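Local atomic coordinates of pyruvate synthase subunit PorC (Thermotoga maritima MSB8, PDB entry 2RAA), a protein that forms the gamma chain of pyruvate synthase, a heterotetramer that oxidatively decarboxylates pyruvate with coenzyme A to acetyl-CoA while reducing ferredoxin. Residues E41-L44 with Y49-A52; T94-A99 with F118-K123; D107-V112 with R159-V164; D138-E143 with N150-G155; V87-D92 with G155-V160. All coordinates share one frame; numbering follows the deposited sequence.

Interaction 1. Residues E41-L44 with Y49-A52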
# COMPACT_ATOMS: atom_id res chain seq x y z
N GLU A 41 1.20 12.68 -2.02
CA GLU A 41 0.58 13.77 -2.83
C GLU A 41 -0.86 14.01 -2.46
O GLU A 41 -1.28 15.16 -2.37
CB GLU A 41 0.79 13.53 -4.32
CG GLU A 41 2.10 14.14 -4.77
CD GLU A 41 2.66 13.57 -6.05
OE1 GLU A 41 1.94 12.81 -6.76
OE2 GLU A 41 3.84 13.89 -6.33
N ALA A 42 -1.62 12.96 -2.19
CA ALA A 42 -3.03 13.09 -1.76
C ALA A 42 -3.17 13.83 -0.46
O ALA A 42 -4.05 14.68 -0.30
CB ALA A 42 -3.62 11.74 -1.60
N ALA A 43 -2.34 13.47 0.52
CA ALA A 43 -2.39 14.11 1.86
C ALA A 43 -1.93 15.58 1.79
O ALA A 43 -2.40 16.43 2.55
CB ALA A 43 -1.56 13.31 2.87
N LEU A 44 -1.01 15.85 0.86
CA LEU A 44 -0.48 17.22 0.64
C LEU A 44 -1.60 18.17 0.21
O LEU A 44 -1.75 19.27 0.75
CB LEU A 44 0.61 17.19 -0.42
CG LEU A 44 1.42 18.47 -0.65
CD1 LEU A 44 2.15 18.95 0.62
CD2 LEU A 44 2.40 18.24 -1.79
N TYR A 49 0.87 17.66 6.66
CA TYR A 49 2.34 17.54 6.61
C TYR A 49 2.71 16.16 6.15
O TYR A 49 2.23 15.19 6.72
CB TYR A 49 2.89 17.65 7.99
CG TYR A 49 2.90 19.02 8.53
CD1 TYR A 49 1.79 19.51 9.22
CD2 TYR A 49 4.02 19.84 8.41
CE1 TYR A 49 1.79 20.80 9.78
CE2 TYR A 49 4.02 21.15 8.96
CZ TYR A 49 2.89 21.61 9.65
OH TYR A 49 2.86 22.88 10.22
N VAL A 50 3.58 16.04 5.15
CA VAL A 50 3.91 14.71 4.62
C VAL A 50 5.37 14.53 4.27
O VAL A 50 6.08 15.47 3.97
CB VAL A 50 3.10 14.40 3.37
CG1 VAL A 50 1.62 14.48 3.71
CG2 VAL A 50 3.46 15.36 2.25
N GLN A 51 5.79 13.29 4.32
CA GLN A 51 7.09 12.90 3.85
C GLN A 51 6.93 11.54 3.21
O GLN A 51 6.09 10.74 3.64
CB GLN A 51 8.05 12.83 5.01
CG GLN A 51 9.45 12.51 4.59
CD GLN A 51 10.34 12.29 5.76
OE1 GLN A 51 10.06 11.45 6.61
NE2 GLN A 51 11.44 13.03 5.81
N ALA A 52 7.76 11.28 2.21
CA ALA A 52 7.75 10.04 1.45
C ALA A 52 9.02 9.88 0.67
O ALA A 52 9.37 10.75 -0.13
CB ALA A 52 6.60 10.06 0.50
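Leu44, near the end of helix 32-45, and Val50, the first residue of strand 50-55, bring their CA atoms within 6.4 Å of each other. The contact lies where a beta-alpha-beta crossover passes from its helix into its second strand. Strands 19-27 and 50-55 run parallel, with antiparallel strand 64-72 between them, and helix 32-45 makes the connection. On the strand side Val50 makes the contact, through both of its methyls. CG1 sits beside the backbone N (chi1 -58°), which turns it to the helix. There it meets CB of Ala43 at 3.5 Å, a closer fit than usual for two carbons. The same CG1 also comes to 4.1 Å from the backbone N of Leu44. The second methyl, CG2, takes the crowded position between the backbone N and the carbonyl carbon. Leu44 comes to it from the side, the two side chains lying at roughly a right angle. The Ala43 end is buried, while Leu44 is exposed. Ala43 also packs on Ile71 of strand 64-72 and on Val164. Backbone bonds from Tyr49 to Gly72 and from Gln51 to Arg70 tie the start of strand 50-55, an outermost strand within this chain, to strand 64-72. On the exposed side the contact closes with CD1 of Leu44 4.2 Å from CG2 of Val50.

Interaction 2. Residues T94-A99 with F118-K123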
# COMPACT_ATOMS: atom_id res chain seq x y z
N THR A 94 5.91 -12.90 -1.74
CA THR A 94 7.21 -13.50 -1.74
C THR A 94 8.21 -12.90 -0.78
O THR A 94 9.15 -13.57 -0.37
CB THR A 94 7.74 -13.37 -3.12
OG1 THR A 94 7.59 -14.63 -3.74
CG2 THR A 94 9.14 -12.96 -3.11
N LEU A 95 8.01 -11.65 -0.40
CA LEU A 95 8.91 -10.97 0.52
C LEU A 95 8.53 -11.17 2.00
O LEU A 95 9.24 -10.68 2.89
CB LEU A 95 8.92 -9.47 0.19
CG LEU A 95 9.41 -9.13 -1.22
CD1 LEU A 95 9.11 -7.71 -1.53
CD2 LEU A 95 10.91 -9.40 -1.37
N LEU A 96 7.43 -11.88 2.28
CA LEU A 96 6.96 -12.06 3.64
C LEU A 96 8.00 -12.83 4.45
O LEU A 96 8.54 -13.83 4.00
CB LEU A 96 5.62 -12.80 3.68
CG LEU A 96 4.31 -12.04 3.38
CD1 LEU A 96 3.15 -13.03 3.26
CD2 LEU A 96 3.97 -10.96 4.43
N SER A 97 8.27 -12.33 5.66
CA SER A 97 9.30 -12.87 6.56
C SER A 97 9.17 -12.10 7.86
O SER A 97 8.62 -11.00 7.88
CB SER A 97 10.71 -12.65 5.99
OG SER A 97 11.16 -11.30 6.16
N PRO A 98 9.70 -12.64 8.96
CA PRO A 98 9.57 -11.93 10.24
C PRO A 98 10.34 -10.60 10.29
O PRO A 98 9.98 -9.72 11.07
CB PRO A 98 10.12 -12.94 11.25
CG PRO A 98 11.07 -13.79 10.47
CD PRO A 98 10.46 -13.91 9.10
N ALA A 99 11.39 -10.46 9.47
CA ALA A 99 12.14 -9.20 9.37
C ALA A 99 11.27 -8.07 8.82
O ALA A 99 11.45 -6.90 9.16
CB ALA A 99 13.35 -9.40 8.46
N PHE A 118 -5.11 -15.44 6.18
CA PHE A 118 -4.47 -14.82 7.34
C PHE A 118 -3.48 -15.77 8.00
O PHE A 118 -2.38 -15.36 8.39
CB PHE A 118 -5.50 -14.34 8.35
CG PHE A 118 -6.61 -13.51 7.75
CD1 PHE A 118 -6.34 -12.30 7.16
CD2 PHE A 118 -7.93 -13.95 7.80
CE1 PHE A 118 -7.36 -11.54 6.60
CE2 PHE A 118 -8.95 -13.20 7.25
CZ PHE A 118 -8.66 -11.99 6.65
N GLU A 119 -3.87 -17.03 8.13
CA GLU A 119 -3.04 -18.06 8.76
C GLU A 119 -1.70 -18.23 8.05
O GLU A 119 -0.68 -18.37 8.70
CB GLU A 119 -3.80 -19.40 8.78
CG GLU A 119 -3.17 -20.45 9.68
CD GLU A 119 -4.03 -21.72 9.76
OE1 GLU A 119 -4.61 -22.13 8.71
OE2 GLU A 119 -4.10 -22.31 10.87
N PHE A 120 -1.71 -18.23 6.72
CA PHE A 120 -0.47 -18.32 5.94
C PHE A 120 0.46 -17.15 6.23
O PHE A 120 1.67 -17.32 6.44
CB PHE A 120 -0.76 -18.39 4.44
CG PHE A 120 0.47 -18.26 3.60
CD1 PHE A 120 1.40 -19.29 3.55
CD2 PHE A 120 0.73 -17.10 2.89
CE1 PHE A 120 2.56 -19.16 2.78
CE2 PHE A 120 1.87 -16.96 2.12
CZ PHE A 120 2.79 -18.00 2.06
N VAL A 121 -0.12 -15.95 6.23
CA VAL A 121 0.62 -14.72 6.47
C VAL A 121 1.20 -14.71 7.89
O VAL A 121 2.33 -14.28 8.12
CB VAL A 121 -0.27 -13.48 6.26
CG1 VAL A 121 0.51 -12.20 6.57
CG2 VAL A 121 -0.84 -13.46 4.84
N ARG A 122 0.40 -15.20 8.83
CA ARG A 122 0.80 -15.30 10.23
C ARG A 122 1.99 -16.23 10.40
O ARG A 122 2.87 -15.96 11.20
CB ARG A 122 -0.37 -15.84 11.04
CG ARG A 122 -0.63 -15.08 12.31
CD ARG A 122 -2.13 -15.00 12.57
NE ARG A 122 -2.52 -13.69 13.10
CZ ARG A 122 -3.75 -13.20 13.07
NH1 ARG A 122 -4.75 -13.90 12.52
NH2 ARG A 122 -3.99 -12.00 13.58
N LYS A 123 1.99 -17.33 9.65
CA LYS A 123 3.06 -18.33 9.71
C LYS A 123 4.35 -17.74 9.18
O LYS A 123 5.40 -17.88 9.81
CB LYS A 123 2.71 -19.58 8.89
CG LYS A 123 3.74 -20.72 8.96
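Leu96 meets Phe120 and Val121 in a small, buried, wholly apolar contact between a loop and a helix. The loop follows strand 87-90 in the alpha/beta fold, and the helix is 118-125, which follows strand 109-113. Leu96 points at the helix and divides its two methyls between two neighbouring residues. CD1 continues the chain outward, anti to CA (chi2 171°), and reaches CE2 of Phe120 at 4.3 Å. It approaches that ring obliquely. CD2 turns to the other residue and lies 4.3 Å from CG1 of Val121. Phe120 does not leave its helix aimed at the loop. Its ring comes nearer because CG is anti to the backbone N (chi1 170°), and its CE2 is the touching carbon. The ring also has a cation-pi partner in Lys116. Behind the contact lies the sheet: Leu96 packs on Val112, and Val121 on Leu110 and Val112. Leu96 therefore fills the junction of loop, helix and strand 109-113. Both carbon pairs are at an ordinary to slightly long van der Waals spacing. With no polar group taking part, the hold of loop on helix here rests on dispersion and on the exclusion of water, and it probably sets little demand on exact orientation.

Interaction 3. Residues D107-V112 with R159-V164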
# COMPACT_ATOMS: atom_id res chain seq x y z
N ASP A 107 -1.19 -3.27 17.87
CA ASP A 107 -2.39 -2.54 17.37
C ASP A 107 -2.20 -1.98 15.94
O ASP A 107 -3.05 -1.24 15.47
CB ASP A 107 -3.08 -1.54 18.39
CG ASP A 107 -2.14 -0.48 19.02
OD1 ASP A 107 -1.19 -0.02 18.35
OD2 ASP A 107 -2.40 -0.08 20.19
N GLY A 108 -1.14 -2.40 15.24
CA GLY A 108 -0.87 -1.98 13.87
C GLY A 108 -1.42 -2.96 12.84
O GLY A 108 -1.99 -3.98 13.23
N ILE A 109 -1.22 -2.67 11.54
CA ILE A 109 -1.79 -3.48 10.46
C ILE A 109 -0.74 -4.00 9.53
O ILE A 109 0.17 -3.30 9.15
CB ILE A 109 -2.80 -2.65 9.58
CG1 ILE A 109 -3.99 -2.21 10.43
CG2 ILE A 109 -3.27 -3.45 8.36
CD1 ILE A 109 -5.05 -1.42 9.68
N LEU A 110 -0.90 -5.25 9.13
CA LEU A 110 -0.07 -5.84 8.10
C LEU A 110 -1.02 -6.03 6.93
O LEU A 110 -1.99 -6.77 7.02
CB LEU A 110 0.55 -7.13 8.57
CG LEU A 110 1.32 -7.98 7.59
CD1 LEU A 110 2.41 -7.19 6.86
CD2 LEU A 110 1.90 -9.17 8.37
N LEU A 111 -0.74 -5.32 5.84
CA LEU A 111 -1.57 -5.36 4.64
C LEU A 111 -0.74 -6.06 3.56
O LEU A 111 0.44 -5.71 3.36
CB LEU A 111 -1.97 -3.93 4.23
CG LEU A 111 -2.64 -3.74 2.86
CD1 LEU A 111 -3.96 -4.49 2.76
CD2 LEU A 111 -2.75 -2.26 2.51
N VAL A 112 -1.34 -7.06 2.88
CA VAL A 112 -0.61 -7.91 1.92
C VAL A 112 -1.40 -8.19 0.65
O VAL A 112 -2.61 -8.36 0.67
CB VAL A 112 -0.18 -9.28 2.57
CG1 VAL A 112 0.83 -10.02 1.70
CG2 VAL A 112 0.44 -9.06 3.96
N ARG A 159 -8.84 2.09 2.67
CA ARG A 159 -9.91 1.38 3.33
C ARG A 159 -9.55 0.95 4.76
O ARG A 159 -10.28 1.30 5.70
CB ARG A 159 -10.37 0.22 2.48
CG ARG A 159 -11.43 -0.68 3.07
CD ARG A 159 -12.82 -0.05 3.05
NE ARG A 159 -13.76 -0.93 3.72
CZ ARG A 159 -14.42 -1.94 3.16
NH1 ARG A 159 -14.30 -2.24 1.87
NH2 ARG A 159 -15.23 -2.67 3.91
N VAL A 160 -8.43 0.26 4.97
CA VAL A 160 -8.13 -0.24 6.35
C VAL A 160 -7.55 0.74 7.34
O VAL A 160 -7.54 0.45 8.52
CB VAL A 160 -7.19 -1.46 6.33
CG1 VAL A 160 -7.72 -2.48 5.36
CG2 VAL A 160 -5.71 -1.04 6.00
N THR A 161 -7.07 1.88 6.88
CA THR A 161 -6.52 2.90 7.77
C THR A 161 -7.33 4.19 7.82
O THR A 161 -7.18 4.98 8.73
CB THR A 161 -5.12 3.37 7.31
OG1 THR A 161 -5.22 3.96 6.01
CG2 THR A 161 -4.11 2.23 7.29
N GLY A 162 -8.12 4.46 6.80
CA GLY A 162 -8.80 5.77 6.70
C GLY A 162 -7.86 6.95 6.64
O GLY A 162 -8.27 8.07 6.91
N ILE A 163 -6.60 6.76 6.23
CA ILE A 163 -5.58 7.83 6.36
C ILE A 163 -5.89 9.06 5.53
O ILE A 163 -5.50 10.17 5.88
CB ILE A 163 -4.17 7.30 6.10
CG1 ILE A 163 -3.09 8.32 6.40
CG2 ILE A 163 -4.05 6.78 4.64
CD1 ILE A 163 -3.11 8.96 7.78
N VAL A 164 -6.61 8.87 4.42
CA VAL A 164 -7.11 9.97 3.59
C VAL A 164 -8.42 9.50 2.98
O VAL A 164 -8.70 8.32 3.00
CB VAL A 164 -6.14 10.35 2.44
CG1 VAL A 164 -4.80 10.82 3.00
CG2 VAL A 164 -5.97 9.18 1.41
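Ile109 and Val160 approach at a slant, the long branch of Ile109 ending beside CB and CG2 of the valine. That branch is fully extended, with CD1 anti to CA (chi2 -179°), which puts the last methyl furthest out toward the helix. CD1 of Ile109 lies 3.8 Å from CG2 of Val160 and 4.0 Å from its CB. The shorter branch follows more loosely, with CG2 of Ile109 4.2 Å from CG2 of Val160. The same CD1 also comes to 3.3 Å from the backbone O of Val160, so the methyl covers a carbonyl at the last turn of the helix. With chi1 at -50°, CG2 of Val160 lies between its backbone N and carbonyl carbon, on the side facing the strand. These are strand 109-113 and the C-terminal end of helix 150-161, which packs on one face of the mixed sheet of this alpha/beta fold. Ile109 and Leu111 point to this helix. Leu111 packs further back along it, on Met153, Ala156 and Leu157. Leu110, between them, faces Val121 of helix 118-125 on the other side of the sheet. Val160 also touches Cys132, which forms a disulfide with Cys202. Beyond Thr161 the chain leaves the helix at Gly162, with positive phi. OG1 of Thr161 accepts from the backbone N of Ile163 at 3.1 Å in an ST turn, with an angle of 149° at the hydrogen. The same hydroxyl gives its own proton to the backbone O of Leu157. CG2 of Thr161 is at the margin of the contact, 4.5 Å from CD1 of Ile109.

Interaction 4. Residues D138-E143 with N150-G155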
# COMPACT_ATOMS: atom_id res chain seq x y z
N ASP A 138 -4.58 -9.44 -9.40
CA ASP A 138 -5.73 -9.79 -10.22
C ASP A 138 -6.72 -8.68 -10.42
O ASP A 138 -7.27 -8.54 -11.51
CB ASP A 138 -6.43 -11.04 -9.69
CG ASP A 138 -5.66 -12.35 -10.04
OD1 ASP A 138 -5.15 -12.51 -11.17
OD2 ASP A 138 -5.58 -13.24 -9.15
N ILE A 139 -6.99 -7.88 -9.38
CA ILE A 139 -7.80 -6.67 -9.60
C ILE A 139 -7.21 -5.82 -10.75
O ILE A 139 -7.92 -5.39 -11.69
CB ILE A 139 -7.94 -5.79 -8.32
CG1 ILE A 139 -8.68 -6.56 -7.20
CG2 ILE A 139 -8.64 -4.48 -8.71
CD1 ILE A 139 -8.95 -5.73 -5.75
N ALA A 140 -5.90 -5.62 -10.72
CA ALA A 140 -5.22 -4.82 -11.74
C ALA A 140 -5.23 -5.49 -13.10
O ALA A 140 -5.40 -4.82 -14.14
CB ALA A 140 -3.77 -4.55 -11.30
N LEU A 141 -5.06 -6.81 -13.15
CA LEU A 141 -5.09 -7.45 -14.47
C LEU A 141 -6.46 -7.25 -15.09
O LEU A 141 -6.58 -7.09 -16.30
CB LEU A 141 -4.75 -8.93 -14.41
CG LEU A 141 -3.28 -9.29 -14.22
CD1 LEU A 141 -3.26 -10.69 -13.64
CD2 LEU A 141 -2.47 -9.19 -15.53
N GLN A 142 -7.49 -7.25 -14.25
CA GLN A 142 -8.85 -7.09 -14.71
C GLN A 142 -9.15 -5.66 -15.15
O GLN A 142 -9.78 -5.42 -16.19
CB GLN A 142 -9.84 -7.49 -13.61
CG GLN A 142 -9.88 -8.97 -13.29
CD GLN A 142 -11.21 -9.41 -12.67
OE1 GLN A 142 -11.26 -9.79 -11.50
NE2 GLN A 142 -12.28 -9.34 -13.46
N GLU A 143 -8.69 -4.71 -14.35
CA GLU A 143 -9.09 -3.34 -14.56
C GLU A 143 -8.16 -2.54 -15.45
O GLU A 143 -8.64 -1.85 -16.37
CB GLU A 143 -9.26 -2.63 -13.20
CG GLU A 143 -10.40 -3.18 -12.35
CD GLU A 143 -11.78 -3.14 -13.04
OE1 GLU A 143 -12.03 -2.33 -13.97
OE2 GLU A 143 -12.62 -3.94 -12.61
N ASN A 150 -0.03 -1.95 -7.26
CA ASN A 150 0.12 -0.80 -6.42
C ASN A 150 -1.15 0.00 -6.22
O ASN A 150 -1.39 0.40 -5.10
CB ASN A 150 1.34 0.03 -6.83
CG ASN A 150 1.25 0.62 -8.24
OD1 ASN A 150 0.48 0.16 -9.08
ND2 ASN A 150 2.05 1.66 -8.49
N THR A 151 -1.99 0.18 -7.25
CA THR A 151 -3.20 1.00 -7.10
C THR A 151 -4.27 0.32 -6.25
O THR A 151 -4.85 0.95 -5.35
CB THR A 151 -3.76 1.49 -8.42
OG1 THR A 151 -2.76 2.28 -9.08
CG2 THR A 151 -5.01 2.40 -8.21
N PRO A 152 -4.56 -0.96 -6.51
CA PRO A 152 -5.46 -1.61 -5.57
C PRO A 152 -4.90 -1.67 -4.15
O PRO A 152 -5.67 -1.61 -3.18
CB PRO A 152 -5.63 -3.01 -6.15
CG PRO A 152 -5.34 -2.85 -7.62
CD PRO A 152 -4.19 -1.86 -7.63
N MSE A 153 -3.59 -1.80 -3.98
CA MSE A 153 -3.02 -1.80 -2.62
C MSE A 153 -3.25 -0.43 -1.96
O MSE A 153 -3.56 -0.33 -0.76
CB MSE A 153 -1.56 -2.19 -2.63
CG MSE A 153 -1.33 -3.64 -2.97
SE MSE A 153 -2.07 -4.89 -1.73
CE MSE A 153 -0.62 -4.85 -0.35
N LEU A 154 -3.12 0.63 -2.74
CA LEU A 154 -3.47 1.94 -2.20
C LEU A 154 -4.90 2.00 -1.74
O LEU A 154 -5.19 2.55 -0.69
CB LEU A 154 -3.29 3.02 -3.26
CG LEU A 154 -2.11 3.92 -3.09
CD1 LEU A 154 -2.15 4.84 -4.26
CD2 LEU A 154 -2.30 4.65 -1.78
N GLY A 155 -5.81 1.53 -2.56
CA GLY A 155 -7.22 1.55 -2.18
C GLY A 155 -7.49 0.72 -0.94
O GLY A 155 -8.18 1.15 -0.01
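Ile139 of helix 136-143 and Pro152 of helix 150-161 have the closest backbones here, with CA atoms 6.9 Å apart. The contact is a helix-to-helix one in the alpha/beta fold, between two helices that follow each other in the chain with a short loop between them. Pro152 lies near the start of the second helix and turns its ring toward the first. Its ring carbon CG is the touching atom. Ile139 answers with its branch methyl: CG2 is 3.8 Å from CG of Pro152, and CB of Ile139 is 4.0 Å from the same carbon. The isoleucine and the proline slide past each other in opposite directions, so they pack side by side and do not meet end on. CG2 of Ile139 is anti to the backbone N, which brings it to the proline. All three residues that touch are buried. Ile139 is also covered by Arg195 and Glu199 of helix 183-199, and Pro152 by Ala136. Pro152 sits in the first turn, where the lack of an N-H costs the helix no bond; Leu154 N to Asn150 O is the first i to i-4 bond. Ala140 adds to the contact, with its CB 4.3 Å from CG of Pro152.

Interaction 5. Residues V87-D92 with G155-V160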
# COMPACT_ATOMS: atom_id res chain seq x y z
N VAL A 87 1.70 0.78 9.96
CA VAL A 87 1.20 -0.16 8.96
C VAL A 87 2.34 -0.60 8.10
O VAL A 87 3.16 0.21 7.74
CB VAL A 87 0.15 0.50 7.99
CG1 VAL A 87 -0.34 -0.49 6.93
CG2 VAL A 87 -1.06 1.05 8.79
N VAL A 88 2.38 -1.89 7.80
CA VAL A 88 3.38 -2.48 6.90
C VAL A 88 2.58 -3.02 5.75
O VAL A 88 1.59 -3.70 5.96
CB VAL A 88 4.24 -3.59 7.60
CG1 VAL A 88 5.07 -4.35 6.60
CG2 VAL A 88 5.16 -2.97 8.68
N VAL A 89 3.03 -2.70 4.53
CA VAL A 89 2.32 -3.03 3.30
C VAL A 89 3.27 -3.85 2.47
O VAL A 89 4.37 -3.41 2.17
CB VAL A 89 1.95 -1.75 2.51
CG1 VAL A 89 1.25 -2.10 1.23
CG2 VAL A 89 1.08 -0.83 3.34
N VAL A 90 2.88 -5.07 2.12
CA VAL A 90 3.75 -5.97 1.39
C VAL A 90 3.06 -6.27 0.07
O VAL A 90 2.10 -7.00 0.02
CB VAL A 90 4.06 -7.25 2.22
CG1 VAL A 90 4.84 -8.26 1.41
CG2 VAL A 90 4.84 -6.86 3.49
N ILE A 91 3.56 -5.70 -1.00
CA ILE A 91 2.89 -5.81 -2.27
C ILE A 91 3.36 -7.03 -3.06
O ILE A 91 2.85 -7.26 -4.17
CB ILE A 91 3.00 -4.50 -3.13
CG1 ILE A 91 4.40 -4.26 -3.66
CG2 ILE A 91 2.52 -3.29 -2.32
CD1 ILE A 91 4.45 -3.11 -4.62
N ASP A 92 4.32 -7.78 -2.51
CA ASP A 92 4.76 -9.05 -3.12
C ASP A 92 4.87 -10.13 -2.05
O ASP A 92 5.82 -10.10 -1.28
CB ASP A 92 6.09 -8.85 -3.82
CG ASP A 92 6.62 -10.13 -4.45
OD1 ASP A 92 6.10 -11.24 -4.15
OD2 ASP A 92 7.55 -10.03 -5.25
N GLY A 155 -5.81 1.53 -2.56
CA GLY A 155 -7.22 1.55 -2.18
C GLY A 155 -7.49 0.72 -0.94
O GLY A 155 -8.18 1.15 -0.01
N ALA A 156 -6.94 -0.47 -0.91
CA ALA A 156 -6.95 -1.30 0.31
C ALA A 156 -6.44 -0.54 1.51
O ALA A 156 -7.03 -0.58 2.57
CB ALA A 156 -6.14 -2.54 0.13
N LEU A 157 -5.33 0.17 1.34
CA LEU A 157 -4.73 0.96 2.43
C LEU A 157 -5.65 2.01 2.99
O LEU A 157 -5.74 2.21 4.21
CB LEU A 157 -3.48 1.66 1.90
CG LEU A 157 -2.57 2.36 2.91
CD1 LEU A 157 -2.10 1.43 4.06
CD2 LEU A 157 -1.45 2.91 2.10
N VAL A 158 -6.26 2.75 2.07
CA VAL A 158 -7.17 3.81 2.43
C VAL A 158 -8.34 3.21 3.17
O VAL A 158 -8.76 3.73 4.19
CB VAL A 158 -7.62 4.55 1.18
CG1 VAL A 158 -8.93 5.35 1.47
CG2 VAL A 158 -6.47 5.43 0.70
N ARG A 159 -8.84 2.09 2.67
CA ARG A 159 -9.91 1.38 3.33
C ARG A 159 -9.55 0.95 4.76
O ARG A 159 -10.28 1.30 5.70
CB ARG A 159 -10.37 0.22 2.48
CG ARG A 159 -11.43 -0.68 3.07
CD ARG A 159 -12.82 -0.05 3.05
NE ARG A 159 -13.76 -0.93 3.72
CZ ARG A 159 -14.42 -1.94 3.16
NH1 ARG A 159 -14.30 -2.24 1.87
NH2 ARG A 159 -15.23 -2.67 3.91
N VAL A 160 -8.43 0.26 4.97
CA VAL A 160 -8.13 -0.24 6.35
C VAL A 160 -7.55 0.74 7.34
O VAL A 160 -7.54 0.45 8.52
CB VAL A 160 -7.19 -1.46 6.33
CG1 VAL A 160 -7.72 -2.48 5.36
CG2 VAL A 160 -5.71 -1.04 6.00
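Val87, Val89 and Leu157 form the close part of this contact, and a single methyl of the leucine serves both valines. CD1 of Leu157 lies 3.9 Å from CG1 of Val87 and 4.0 Å from CG2 of Val89. The leucine meets Val87 at a slant and Val89 at about a right angle. It leaves the helix to one side of the strand, yet CG is anti to the backbone N (chi1 -171°), and this carries the branched end over to the sheet. The two valines use different branches: CG1 of Val87 is anti to its backbone N, while CG2 of Val89 lies beside its own. All three residues are buried. The fit slackens toward the end of the helix. CG2 of Val160 stays 5.5 Å from CG1 of Val87. The exposed Arg159, one residue earlier, takes no part; its NH1 binds the backbone O of Tyr197. On the strand, Val88 points away from the helix; its side chain packs on Leu104 and Leu110. Val87 and Val89, two residues apart, thus share one face of the strand. The helix laid on this hydrophobic face, over central strand 87-90, belongs to one helix layer of a three-layer alpha/beta/alpha arrangement.

How the interactions relate
Interactions 3, 4 and 5 all use helix 150-161. Interactions 3 and 5 lie closest, with centres about 6 Å apart, on neighbouring strands probably hydrogen-bonded through Leu111 N to Val88 O and Leu111 O to Val90 N, each 2.8 Å. Selenomethionine Met153 joins interaction 4 to both: its CE lies 3.5 Å from Val90 O and 3.6 Å from Val112 C. Interaction 2 meets the other face of the same strands, where Val121 CG1 lies 3.8 Å from Leu110 CD2. Interactions 1 and 2 lie on opposite sides of the chain's centre, about 29 Å apart between centres. Interaction 1 touches interaction 3 through Ala43 CB and Val164 CG1, 4.1 Å apart.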